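Local coordinates for protein oxidoreductase (Methanosarcina mazei, PDB 3KA7) that binds flavin-adenine dinucleotide and is probably an oxidoreductase of the flavin-containing amine oxidoreductase family, its substrate not established, at residues M56-A66 with V76-T84; E173-N181 with K402-E410. One frame throughout, in Å; residues are numbered along the deposited sequence.

Overall arrangement
Following the chain from the N terminus, contact 1 comes first: residues 56-66 run into helix 64-71, and the chain then comes back at 76-84 through strand 78-80, so a short, mostly helical loop is closed. Contact 2 closes a far longer one, bringing helix 172-185 against the turn before helix 408-421, with 220 residues lying between its segments. The two loops follow one another in series, neither enclosing nor crossing the other. They meet in space all the same, about 15 Å apart between centres: Glu-410 of contact 2 probably takes hydrogen bonds from the backbone N of Asn-59 and Leu-65 in contact 1. Both touch the FAD.

Contact 1. Residues M56-A66 with V76-T84; sequences MLPNGPGGPLA and VNIVRSEMT. With FAD (flavin-adenine dinucleotide), chain B.
The tight part lies where Ile-78 faces Leu-57 and Ala-66. Leu-57 CD1 and Ile-78 CD1 are 3.4 Å apart, closer than usual van der Waals contact, and the two side chains cross at about a right angle. Ile-78 uses both its branches: CG1, beside the backbone N (chi1 -53°), carries CD1 inward to Leu-57 and to Ala-66 CB, 3.9 Å away, while CG2 lies over the Gly-60/Pro-61 peptide, 3.8 Å from Pro-61 N. Ile-198 of helix 195-208 also touches Leu-57.

A separate, thin contact is made by the buried selenomethionine Met-56, whose CE touches Ser-81 OG at 3.8 Å; the stronger partner of that hydroxyl is Thr-296 O, to which it is hydrogen-bonded.

The segment 56-66 is a loop that lines the flavin and leads into helix 64-71, with Gly-63 at its N-cap; a type I turn from Leu-57 to Gly-60 bends the chain. Strand 78-80 pairs antiparallel with strand 189-191 and packs on this loop, in a protein of the amine oxidoreductase family. At the inner end, Met-56 O accepts a weak hydrogen bond from FAD N3 at 2.9 Å, and Pro-58 lies beside the same edge of the flavin.

The other side is more open to solvent, with Arg-80 exposed and Pro-61 partly so, yet the two are in close touch. The Arg-80 chain bends at chi2 and chi3 (66° and 62°), curling back so that its guanidinium meets Pro-61 edge-on; Pro-61 CD is 3.3 Å from Arg-80 NE, near the guanidinium plane. No hydrogen bond joins the two segments here or further along.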
loop_
_atom_site.group_PDB
_atom_site.type_symbol
_atom_site.label_atom_id
_atom_site.label_comp_id
_atom_site.label_asym_id
_atom_site.label_seq_id
_atom_site.Cartn_x
_atom_site.Cartn_y
_atom_site.Cartn_z
HETATM N N MSE A 56 -4.888 3.507 -6.857
HETATM C CA MSE A 56 -3.716 4.263 -7.267
HETATM C C MSE A 56 -2.447 3.441 -7.075
HETATM O O MSE A 56 -2.332 2.698 -6.090
HETATM C CB MSE A 56 -3.661 5.567 -6.453
HETATM C CG MSE A 56 -2.576 6.539 -6.850
HETATM SE SE MSE A 56 -2.777 8.210 -5.894
HETATM C CE MSE A 56 -3.818 9.145 -7.266
ATOM N N LEU A 57 -1.520 3.547 -8.031
ATOM C CA LEU A 57 -0.191 2.936 -7.933
ATOM C C LEU A 57 0.828 4.008 -7.542
ATOM O O LEU A 57 0.872 5.081 -8.155
ATOM C CB LEU A 57 0.235 2.320 -9.271
ATOM C CG LEU A 57 -0.645 1.211 -9.866
ATOM C CD1 LEU A 57 -0.007 0.625 -11.131
ATOM C CD2 LEU A 57 -0.911 0.124 -8.857
ATOM N N PRO A 58 1.648 3.727 -6.519
ATOM C CA PRO A 58 2.610 4.715 -6.030
ATOM C C PRO A 58 3.575 5.221 -7.114
ATOM O O PRO A 58 3.944 6.411 -7.117
ATOM C CB PRO A 58 3.365 3.945 -4.942
ATOM C CG PRO A 58 2.343 2.994 -4.417
ATOM C CD PRO A 58 1.602 2.531 -5.656
ATOM N N ASN A 59 3.988 4.339 -8.019
ATOM C CA ASN A 59 4.886 4.747 -9.101
ATOM C C ASN A 59 4.224 4.700 -10.479
ATOM O O ASN A 59 4.911 4.679 -11.510
ATOM C CB ASN A 59 6.170 3.914 -9.098
ATOM C CG ASN A 59 7.018 4.121 -7.856
ATOM O OD1 ASN A 59 7.223 3.193 -7.080
ATOM N ND2 ASN A 59 7.556 5.330 -7.681
ATOM N N GLY A 60 2.895 4.662 -10.489
ATOM C CA GLY A 60 2.120 4.808 -11.726
ATOM C C GLY A 60 2.527 3.821 -12.799
ATOM O O GLY A 60 2.731 2.639 -12.514
ATOM N N PRO A 61 2.651 4.301 -14.050
ATOM C CA PRO A 61 2.985 3.421 -15.161
ATOM C C PRO A 61 4.456 3.047 -15.229
ATOM O O PRO A 61 4.831 2.251 -16.083
ATOM C CB PRO A 61 2.614 4.260 -16.391
ATOM C CG PRO A 61 2.818 5.651 -15.957
ATOM C CD PRO A 61 2.350 5.674 -14.508
ATOM N N GLY A 62 5.286 3.608 -14.352
ATOM C CA GLY A 62 6.732 3.390 -14.452
ATOM C C GLY A 62 7.376 2.463 -13.431
ATOM O O GLY A 62 8.577 2.186 -13.513
ATOM N N GLY A 63 6.603 1.978 -12.465
ATOM C CA GLY A 63 7.207 1.298 -11.313
ATOM C C GLY A 63 7.217 -0.212 -11.412
ATOM O O GLY A 63 6.822 -0.767 -12.429
ATOM N N PRO A 64 7.663 -0.888 -10.339
ATOM C CA PRO A 64 7.785 -2.346 -10.332
ATOM C C PRO A 64 6.484 -3.074 -10.662
ATOM O O PRO A 64 6.530 -4.110 -11.319
ATOM C CB PRO A 64 8.203 -2.657 -8.898
ATOM C CG PRO A 64 8.947 -1.427 -8.458
ATOM C CD PRO A 64 8.189 -0.284 -9.102
ATOM N N LEU A 65 5.342 -2.557 -10.213
ATOM C CA LEU A 65 4.070 -3.226 -10.516
ATOM C C LEU A 65 3.745 -3.122 -12.005
ATOM O O LEU A 65 3.432 -4.126 -12.658
ATOM C CB LEU A 65 2.924 -2.677 -9.670
ATOM C CG LEU A 65 1.589 -3.396 -9.909
ATOM C CD1 LEU A 65 1.735 -4.878 -9.595
ATOM C CD2 LEU A 65 0.502 -2.808 -9.064
ATOM N N ALA A 66 3.843 -1.909 -12.546
ATOM C CA ALA A 66 3.573 -1.698 -13.961
ATOM C C ALA A 66 4.514 -2.549 -14.789
ATOM O O ALA A 66 4.115 -3.131 -15.806
ATOM C CB ALA A 66 3.712 -0.218 -14.335
ATOM N N VAL A 76 -3.463 -3.550 -19.240
ATOM C CA VAL A 76 -4.267 -2.581 -18.499
ATOM C C VAL A 76 -3.644 -1.201 -18.586
ATOM O O VAL A 76 -2.426 -1.052 -18.485
ATOM C CB VAL A 76 -4.485 -2.994 -17.025
ATOM C CG1 VAL A 76 -3.174 -3.401 -16.386
ATOM C CG2 VAL A 76 -5.137 -1.851 -16.241
ATOM N N ASN A 77 -4.493 -0.207 -18.809
ATOM C CA ASN A 77 -4.067 1.165 -18.995
ATOM C C ASN A 77 -3.824 1.820 -17.649
ATOM O O ASN A 77 -4.737 1.911 -16.832
ATOM C CB ASN A 77 -5.150 1.946 -19.751
ATOM C CG ASN A 77 -4.762 3.392 -20.004
ATOM O OD1 ASN A 77 -3.595 3.695 -20.253
ATOM N ND2 ASN A 77 -5.743 4.291 -19.957
ATOM N N ILE A 78 -2.593 2.263 -17.413
ATOM C CA ILE A 78 -2.303 3.048 -16.213
ATOM C C ILE A 78 -1.937 4.457 -16.637
ATOM O O ILE A 78 -0.988 4.649 -17.399
ATOM C CB ILE A 78 -1.139 2.458 -15.400
ATOM C CG1 ILE A 78 -1.394 0.982 -15.089
ATOM C CG2 ILE A 78 -0.950 3.253 -14.110
ATOM C CD1 ILE A 78 -0.182 0.246 -14.541
ATOM N N VAL A 79 -2.693 5.436 -16.160
ATOM C CA VAL A 79 -2.420 6.828 -16.509
ATOM C C VAL A 79 -1.564 7.495 -15.448
ATOM O O VAL A 79 -1.799 7.321 -14.238
ATOM C CB VAL A 79 -3.701 7.636 -16.703
ATOM C CG1 VAL A 79 -3.367 8.959 -17.380
ATOM C CG2 VAL A 79 -4.721 6.841 -17.545
ATOM N N ARG A 80 -0.555 8.240 -15.896
ATOM C CA ARG A 80 0.292 9.007 -14.985
ATOM C C ARG A 80 -0.484 10.182 -14.388
ATOM O O ARG A 80 -1.121 10.956 -15.111
ATOM C CB ARG A 80 1.551 9.510 -15.707
ATOM C CG ARG A 80 2.459 10.383 -14.864
ATOM C CD ARG A 80 3.098 9.646 -13.697
ATOM N NE ARG A 80 3.960 8.545 -14.132
ATOM C CZ ARG A 80 5.171 8.689 -14.658
ATOM N NH1 ARG A 80 5.686 9.898 -14.832
ATOM N NH2 ARG A 80 5.880 7.617 -15.007
ATOM N N SER A 81 -0.436 10.310 -13.065
ATOM C CA SER A 81 -1.143 11.382 -12.372
ATOM C C SER A 81 -0.474 12.739 -12.607
ATOM O O SER A 81 0.727 12.820 -12.863
ATOM C CB SER A 81 -1.150 11.133 -10.862
ATOM O OG SER A 81 -1.902 9.994 -10.491
ATOM N N GLU A 82 -1.267 13.794 -12.481
ATOM C CA GLU A 82 -0.747 15.134 -12.364
ATOM C C GLU A 82 0.023 15.243 -11.059
ATOM O O GLU A 82 -0.192 14.433 -10.148
ATOM C CB GLU A 82 -1.897 16.129 -12.413
ATOM C CG GLU A 82 -2.581 16.114 -13.778
ATOM C CD GLU A 82 -1.586 16.186 -14.932
ATOM O OE1 GLU A 82 -0.883 17.218 -15.065
ATOM O OE2 GLU A 82 -1.504 15.210 -15.715
HETATM N N MSE A 83 0.938 16.207 -10.981
HETATM C CA MSE A 83 1.771 16.382 -9.784
HETATM C C MSE A 83 0.898 16.574 -8.549
HETATM O O MSE A 83 -0.111 17.293 -8.555
HETATM C CB MSE A 83 2.769 17.560 -9.935
HETATM C CG MSE A 83 3.713 17.823 -8.713
HETATM SE SE MSE A 83 4.650 16.208 -8.147
HETATM C CE MSE A 83 5.748 15.911 -9.751
ATOM N N THR A 84 1.302 15.903 -7.487
ATOM C CA THR A 84 0.643 16.025 -6.212
ATOM C C THR A 84 0.764 17.447 -5.681
ATOM O O THR A 84 1.770 18.132 -5.900
ATOM C CB THR A 84 1.246 15.010 -5.227
ATOM O OG1 THR A 84 0.701 13.708 -5.511
ATOM C CG2 THR A 84 0.950 15.406 -3.780
HETATM P PA FAD B . -4.013 -9.362 0.499
HETATM O O1A FAD B . -3.699 -9.362 1.972
HETATM O O2A FAD B . -4.786 -8.176 -0.027
HETATM O O5B FAD B . -4.814 -10.703 0.132
HETATM C C5B FAD B . -4.680 -11.855 0.955
HETATM C C4B FAD B . -5.770 -12.807 0.452
HETATM O O4B FAD B . -5.707 -14.056 1.111
HETATM C C3B FAD B . -7.163 -12.225 0.707
HETATM O O3B FAD B . -7.903 -12.168 -0.503
HETATM C C2B FAD B . -7.788 -13.202 1.704
HETATM O O2B FAD B . -9.188 -13.340 1.545
HETATM C C1B FAD B . -7.029 -14.492 1.416
HETATM N N9A FAD B . -6.932 -15.424 2.547
HETATM C C8A FAD B . -6.670 -15.166 3.877
HETATM N N7A FAD B . -6.613 -16.360 4.536
HETATM C C5A FAD B . -6.837 -17.349 3.629
HETATM C C6A FAD B . -6.917 -18.729 3.741
HETATM N N6A FAD B . -6.632 -19.324 4.896
HETATM N N1A FAD B . -7.165 -19.481 2.611
HETATM C C2A FAD B . -7.347 -18.883 1.380
HETATM N N3A FAD B . -7.274 -17.510 1.270
HETATM C C4A FAD B . -7.029 -16.773 2.385
HETATM N N1 FAD B . -1.503 0.273 -1.906
HETATM C C2 FAD B . -1.128 1.018 -3.011
HETATM O O2 FAD B . -0.208 0.620 -3.738
HETATM N N3 FAD B . -1.773 2.217 -3.272
HETATM C C4 FAD B . -2.782 2.675 -2.442
HETATM O O4 FAD B . -3.359 3.739 -2.668
HETATM C C4X FAD B . -3.155 1.932 -1.331
HETATM N N5 FAD B . -4.152 2.395 -0.483
HETATM C C5X FAD B . -4.521 1.634 0.612
HETATM C C6 FAD B . -5.533 2.077 1.464
HETATM C C7 FAD B . -5.921 1.306 2.554
HETATM C C7M FAD B . -7.015 1.812 3.460
HETATM C C8 FAD B . -5.284 0.094 2.786
HETATM C C8M FAD B . -5.668 -0.765 3.956
HETATM C C9 FAD B . -4.266 -0.348 1.944
HETATM C C9A FAD B . -3.886 0.420 0.848
HETATM N N10 FAD B . -2.872 -0.019 0.008
HETATM C C10 FAD B . -2.510 0.727 -1.080
HETATM C "C1'" FAD B . -2.110 -1.271 0.294
HETATM C "C2'" FAD B . -2.665 -2.398 -0.584
HETATM O "O2'" FAD B . -4.089 -2.381 -0.534
HETATM C "C3'" FAD B . -2.124 -3.733 -0.079
HETATM O "O3'" FAD B . -0.724 -3.616 0.144
HETATM C "C4'" FAD B . -2.344 -4.924 -1.007
HETATM O "O4'" FAD B . -3.678 -5.004 -1.467
HETATM C "C5'" FAD B . -2.049 -6.176 -0.188
HETATM O "O5'" FAD B . -1.949 -7.252 -1.089
HETATM P P FAD B . -1.400 -8.658 -0.598
HETATM O O1P FAD B . -0.607 -9.287 -1.717
HETATM O O2P FAD B . -0.667 -8.557 0.725
HETATM O O3P FAD B . -2.686 -9.600 -0.385
#

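Contact 2. Residues E173-N181 with K402-E410; sequences EEVFEIIEN and KGKGGIEVE. With FAD (flavin-adenine dinucleotide), chain B.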
loop_
_atom_site.group_PDB
_atom_site.type_symbol
_atom_site.label_atom_id
_atom_site.label_comp_id
_atom_site.label_asym_id
_atom_site.label_seq_id
_atom_site.Cartn_x
_atom_site.Cartn_y
_atom_site.Cartn_z
ATOM N N GLU A 173 16.691 6.000 6.268
ATOM C CA GLU A 173 17.227 5.320 5.084
ATOM C C GLU A 173 16.134 4.698 4.200
ATOM O O GLU A 173 16.298 4.596 2.984
ATOM C CB GLU A 173 18.282 4.276 5.475
ATOM C CG GLU A 173 17.738 3.148 6.328
ATOM C CD GLU A 173 17.905 3.386 7.827
ATOM O OE1 GLU A 173 18.001 2.379 8.571
ATOM O OE2 GLU A 173 17.930 4.551 8.278
ATOM N N GLU A 174 15.031 4.263 4.801
ATOM C CA GLU A 174 13.926 3.718 4.016
ATOM C C GLU A 174 13.340 4.835 3.161
ATOM O O GLU A 174 13.006 4.629 1.991
ATOM C CB GLU A 174 12.854 3.124 4.943
ATOM C CG GLU A 174 11.642 2.508 4.237
ATOM C CD GLU A 174 11.954 1.168 3.579
ATOM O OE1 GLU A 174 13.025 0.588 3.883
ATOM O OE2 GLU A 174 11.117 0.687 2.772
ATOM N N VAL A 175 13.191 6.017 3.762
ATOM C CA VAL A 175 12.592 7.139 3.065
ATOM C C VAL A 175 13.463 7.567 1.901
ATOM O O VAL A 175 12.965 7.901 0.823
ATOM C CB VAL A 175 12.352 8.334 3.995
ATOM C CG1 VAL A 175 11.779 9.526 3.194
ATOM C CG2 VAL A 175 11.404 7.933 5.108
ATOM N N PHE A 176 14.777 7.556 2.093
ATOM C CA PHE A 176 15.644 7.912 0.963
ATOM C C PHE A 176 15.668 6.872 -0.175
ATOM O O PHE A 176 15.825 7.243 -1.330
ATOM C CB PHE A 176 17.037 8.369 1.426
ATOM C CG PHE A 176 17.041 9.781 1.917
ATOM C CD1 PHE A 176 17.102 10.840 1.022
ATOM C CD2 PHE A 176 16.892 10.058 3.265
ATOM C CE1 PHE A 176 17.055 12.142 1.467
ATOM C CE2 PHE A 176 16.842 11.373 3.723
ATOM C CZ PHE A 176 16.923 12.417 2.812
ATOM N N GLU A 177 15.478 5.588 0.142
ATOM C CA GLU A 177 15.275 4.567 -0.907
ATOM C C GLU A 177 13.962 4.805 -1.664
ATOM O O GLU A 177 13.912 4.692 -2.890
ATOM C CB GLU A 177 15.321 3.139 -0.321
ATOM C CG GLU A 177 15.223 2.009 -1.374
ATOM C CD GLU A 177 16.455 1.901 -2.279
ATOM O OE1 GLU A 177 17.531 2.428 -1.901
ATOM O OE2 GLU A 177 16.349 1.267 -3.359
ATOM N N ILE A 178 12.904 5.154 -0.932
ATOM C CA ILE A 178 11.632 5.511 -1.548
ATOM C C ILE A 178 11.830 6.699 -2.496
ATOM O O ILE A 178 11.320 6.721 -3.630
ATOM C CB ILE A 178 10.562 5.829 -0.475
ATOM C CG1 ILE A 178 10.111 4.527 0.202
ATOM C CG2 ILE A 178 9.366 6.570 -1.111
ATOM C CD1 ILE A 178 9.153 4.708 1.374
ATOM N N ILE A 179 12.578 7.694 -2.032
ATOM C CA ILE A 179 12.855 8.856 -2.854
ATOM C C ILE A 179 13.627 8.451 -4.109
ATOM O O ILE A 179 13.355 8.950 -5.199
ATOM C CB ILE A 179 13.627 9.912 -2.035
ATOM C CG1 ILE A 179 12.682 10.557 -1.017
ATOM C CG2 ILE A 179 14.261 10.973 -2.924
ATOM C CD1 ILE A 179 13.371 11.534 -0.127
ATOM N N GLU A 180 14.598 7.555 -3.962
ATOM C CA GLU A 180 15.374 7.116 -5.114
ATOM C C GLU A 180 14.445 6.448 -6.122
ATOM O O GLU A 180 14.630 6.574 -7.329
ATOM C CB GLU A 180 16.512 6.163 -4.706
ATOM C CG GLU A 180 17.586 6.015 -5.790
ATOM C CD GLU A 180 18.267 7.346 -6.153
ATOM O OE1 GLU A 180 18.346 8.260 -5.298
ATOM O OE2 GLU A 180 18.744 7.464 -7.302
ATOM N N ASN A 181 13.448 5.723 -5.631
ATOM C CA ASN A 181 12.473 5.107 -6.538
ATOM C C ASN A 181 11.571 6.104 -7.278
ATOM O O ASN A 181 11.095 5.805 -8.378
ATOM C CB ASN A 181 11.663 4.030 -5.818
ATOM C CG ASN A 181 12.475 2.782 -5.580
ATOM O OD1 ASN A 181 13.421 2.502 -6.322
ATOM N ND2 ASN A 181 12.115 2.020 -4.562
ATOM N N LYS A 402 7.303 -7.184 1.798
ATOM C CA LYS A 402 7.589 -6.252 0.689
ATOM C C LYS A 402 9.082 -6.121 0.441
ATOM O O LYS A 402 9.886 -6.215 1.381
ATOM C CB LYS A 402 7.026 -4.866 0.996
ATOM C CG LYS A 402 5.523 -4.857 1.254
ATOM C CD LYS A 402 4.969 -3.442 1.427
ATOM C CE LYS A 402 5.477 -2.791 2.718
ATOM N NZ LYS A 402 5.197 -3.639 3.949
ATOM N N GLY A 403 9.448 -5.889 -0.821
ATOM C CA GLY A 403 10.818 -5.498 -1.157
ATOM C C GLY A 403 11.161 -4.164 -0.528
ATOM O O GLY A 403 10.339 -3.246 -0.493
ATOM N N LYS A 404 12.383 -4.040 -0.023
ATOM C CA LYS A 404 12.763 -2.807 0.659
ATOM C C LYS A 404 12.666 -1.604 -0.268
ATOM O O LYS A 404 13.093 -1.652 -1.419
ATOM C CB LYS A 404 14.181 -2.914 1.234
ATOM C CG LYS A 404 14.337 -3.983 2.289
ATOM C CD LYS A 404 15.735 -3.977 2.887
ATOM C CE LYS A 404 15.969 -5.251 3.664
ATOM N NZ LYS A 404 16.480 -4.961 5.022
ATOM N N GLY A 405 12.102 -0.519 0.249
ATOM C CA GLY A 405 12.090 0.749 -0.478
ATOM C C GLY A 405 10.930 0.977 -1.427
ATOM O O GLY A 405 10.775 2.078 -1.952
ATOM N N GLY A 406 10.117 -0.051 -1.674
ATOM C CA GLY A 406 8.900 0.128 -2.482
ATOM C C GLY A 406 7.705 0.568 -1.646
ATOM O O GLY A 406 7.417 -0.039 -0.609
ATOM N N ILE A 407 7.021 1.629 -2.072
ATOM C CA ILE A 407 5.809 2.081 -1.386
ATOM C C ILE A 407 4.690 1.082 -1.694
ATOM O O ILE A 407 4.429 0.798 -2.867
ATOM C CB ILE A 407 5.366 3.466 -1.910
ATOM C CG1 ILE A 407 6.401 4.542 -1.585
ATOM C CG2 ILE A 407 4.026 3.868 -1.326
ATOM C CD1 ILE A 407 6.025 5.933 -2.134
ATOM N N GLU A 408 4.057 0.529 -0.658
ATOM C CA GLU A 408 2.802 -0.215 -0.833
ATOM C C GLU A 408 2.891 -1.309 -1.906
ATOM O O GLU A 408 3.761 -2.170 -1.825
ATOM C CB GLU A 408 1.646 0.752 -1.125
ATOM C CG GLU A 408 1.464 1.891 -0.096
ATOM C CD GLU A 408 0.932 1.415 1.251
ATOM O OE1 GLU A 408 0.489 0.247 1.362
ATOM O OE2 GLU A 408 0.942 2.222 2.207
ATOM N N VAL A 409 2.020 -1.284 -2.917
ATOM C CA VAL A 409 2.059 -2.382 -3.913
ATOM C C VAL A 409 3.331 -2.463 -4.766
ATOM O O VAL A 409 3.625 -3.510 -5.336
ATOM C CB VAL A 409 0.793 -2.472 -4.805
ATOM C CG1 VAL A 409 -0.455 -2.640 -3.928
ATOM C CG2 VAL A 409 0.669 -1.261 -5.721
ATOM N N GLU A 410 4.089 -1.375 -4.844
ATOM C CA GLU A 410 5.383 -1.436 -5.518
ATOM C C GLU A 410 6.304 -2.361 -4.705
ATOM O O GLU A 410 7.032 -3.196 -5.259
ATOM C CB GLU A 410 5.991 -0.035 -5.681
ATOM C CG GLU A 410 5.060 1.011 -6.300
ATOM C CD GLU A 410 4.663 0.733 -7.747
ATOM O OE1 GLU A 410 5.142 -0.265 -8.341
ATOM O OE2 GLU A 410 3.868 1.532 -8.293
HETATM P PA FAD B . -4.013 -9.362 0.499
HETATM O O1A FAD B . -3.699 -9.362 1.972
HETATM O O2A FAD B . -4.786 -8.176 -0.027
HETATM O O5B FAD B . -4.814 -10.703 0.132
HETATM C C5B FAD B . -4.680 -11.855 0.955
HETATM C C4B FAD B . -5.770 -12.807 0.452
HETATM O O4B FAD B . -5.707 -14.056 1.111
HETATM C C3B FAD B . -7.163 -12.225 0.707
HETATM O O3B FAD B . -7.903 -12.168 -0.503
HETATM C C2B FAD B . -7.788 -13.202 1.704
HETATM O O2B FAD B . -9.188 -13.340 1.545
HETATM C C1B FAD B . -7.029 -14.492 1.416
HETATM N N9A FAD B . -6.932 -15.424 2.547
HETATM C C8A FAD B . -6.670 -15.166 3.877
HETATM N N7A FAD B . -6.613 -16.360 4.536
HETATM C C5A FAD B . -6.837 -17.349 3.629
HETATM C C6A FAD B . -6.917 -18.729 3.741
HETATM N N6A FAD B . -6.632 -19.324 4.896
HETATM N N1A FAD B . -7.165 -19.481 2.611
HETATM C C2A FAD B . -7.347 -18.883 1.380
HETATM N N3A FAD B . -7.274 -17.510 1.270
HETATM C C4A FAD B . -7.029 -16.773 2.385
HETATM N N1 FAD B . -1.503 0.273 -1.906
HETATM C C2 FAD B . -1.128 1.018 -3.011
HETATM O O2 FAD B . -0.208 0.620 -3.738
HETATM N N3 FAD B . -1.773 2.217 -3.272
HETATM C C4 FAD B . -2.782 2.675 -2.442
HETATM O O4 FAD B . -3.359 3.739 -2.668
HETATM C C4X FAD B . -3.155 1.932 -1.331
HETATM N N5 FAD B . -4.152 2.395 -0.483
HETATM C C5X FAD B . -4.521 1.634 0.612
HETATM C C6 FAD B . -5.533 2.077 1.464
HETATM C C7 FAD B . -5.921 1.306 2.554
HETATM C C7M FAD B . -7.015 1.812 3.460
HETATM C C8 FAD B . -5.284 0.094 2.786
HETATM C C8M FAD B . -5.668 -0.765 3.956
HETATM C C9 FAD B . -4.266 -0.348 1.944
HETATM C C9A FAD B . -3.886 0.420 0.848
HETATM N N10 FAD B . -2.872 -0.019 0.008
HETATM C C10 FAD B . -2.510 0.727 -1.080
HETATM C "C1'" FAD B . -2.110 -1.271 0.294
HETATM C "C2'" FAD B . -2.665 -2.398 -0.584
HETATM O "O2'" FAD B . -4.089 -2.381 -0.534
HETATM C "C3'" FAD B . -2.124 -3.733 -0.079
HETATM O "O3'" FAD B . -0.724 -3.616 0.144
HETATM C "C4'" FAD B . -2.344 -4.924 -1.007
HETATM O "O4'" FAD B . -3.678 -5.004 -1.467
HETATM C "C5'" FAD B . -2.049 -6.176 -0.188
HETATM O "O5'" FAD B . -1.949 -7.252 -1.089
HETATM P P FAD B . -1.400 -8.658 -0.598
HETATM O O1P FAD B . -0.607 -9.287 -1.717
HETATM O O2P FAD B . -0.667 -8.557 0.725
HETATM O O3P FAD B . -2.686 -9.600 -0.385
HETATM O O HOH W 1 8.374 1.092 2.028
HETATM O O HOH W 2 13.856 -0.135 -3.655
#
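Gly-405 lies against one face of helix 172-185, where Glu-174, Glu-177, Ile-178 and Asn-181 line the surface it rests on. It belongs to a type II turn, Gly-403 to Gly-406, just ahead of helix 408-421, at whose start Glu-408 and Val-409 touch the flavin in this amine oxidoreductase-type FAD fold. The helix and the turn come very close, Ile-178 CA and Gly-405 CA being 4.9 Å apart.

Two polar side chains, Glu-174 one turn before Ile-178 and Asn-181 nearly one turn after it, take the two ends of Gly-405. Glu-174, bent at chi2 (74°), brings OE2 to Gly-405 N at 3.0 Å, and the N-H comes in from above the carboxylate plane. Asn-181 points its ND2 at Gly-405 O, 2.9 Å away, approaching from above the carbonyl plane with a C=O...N angle of 108°. Its OD1 is bonded in turn to Arg-184, which also forms a salt bridge with Glu-177 and probably helps to fix both side chains. The aliphatic part of Glu-177 lies between the two bonds to Gly-405, CG packing on Gly-405 CA at 3.5 Å; at this third position of the turn the glycine has a positive phi of 88°.

Ile-178 packs with both its branches. CG2 rests on Ile-407 CD1 at 3.6 Å, the two isoleucines crossing at about a right angle; the CG1 branch lies on Gly-405 O, and its CD1 also reaches Ile-407 CG1. Beyond them the chain reaches the cofactor, where Glu-408 OE1 lies 3.2 Å from FAD C1'. A water ties the outer edge together: it donates to Glu-177 OE2 and to Lys-404 O, and accepts from Asn-181 ND2 at 2.9 Å.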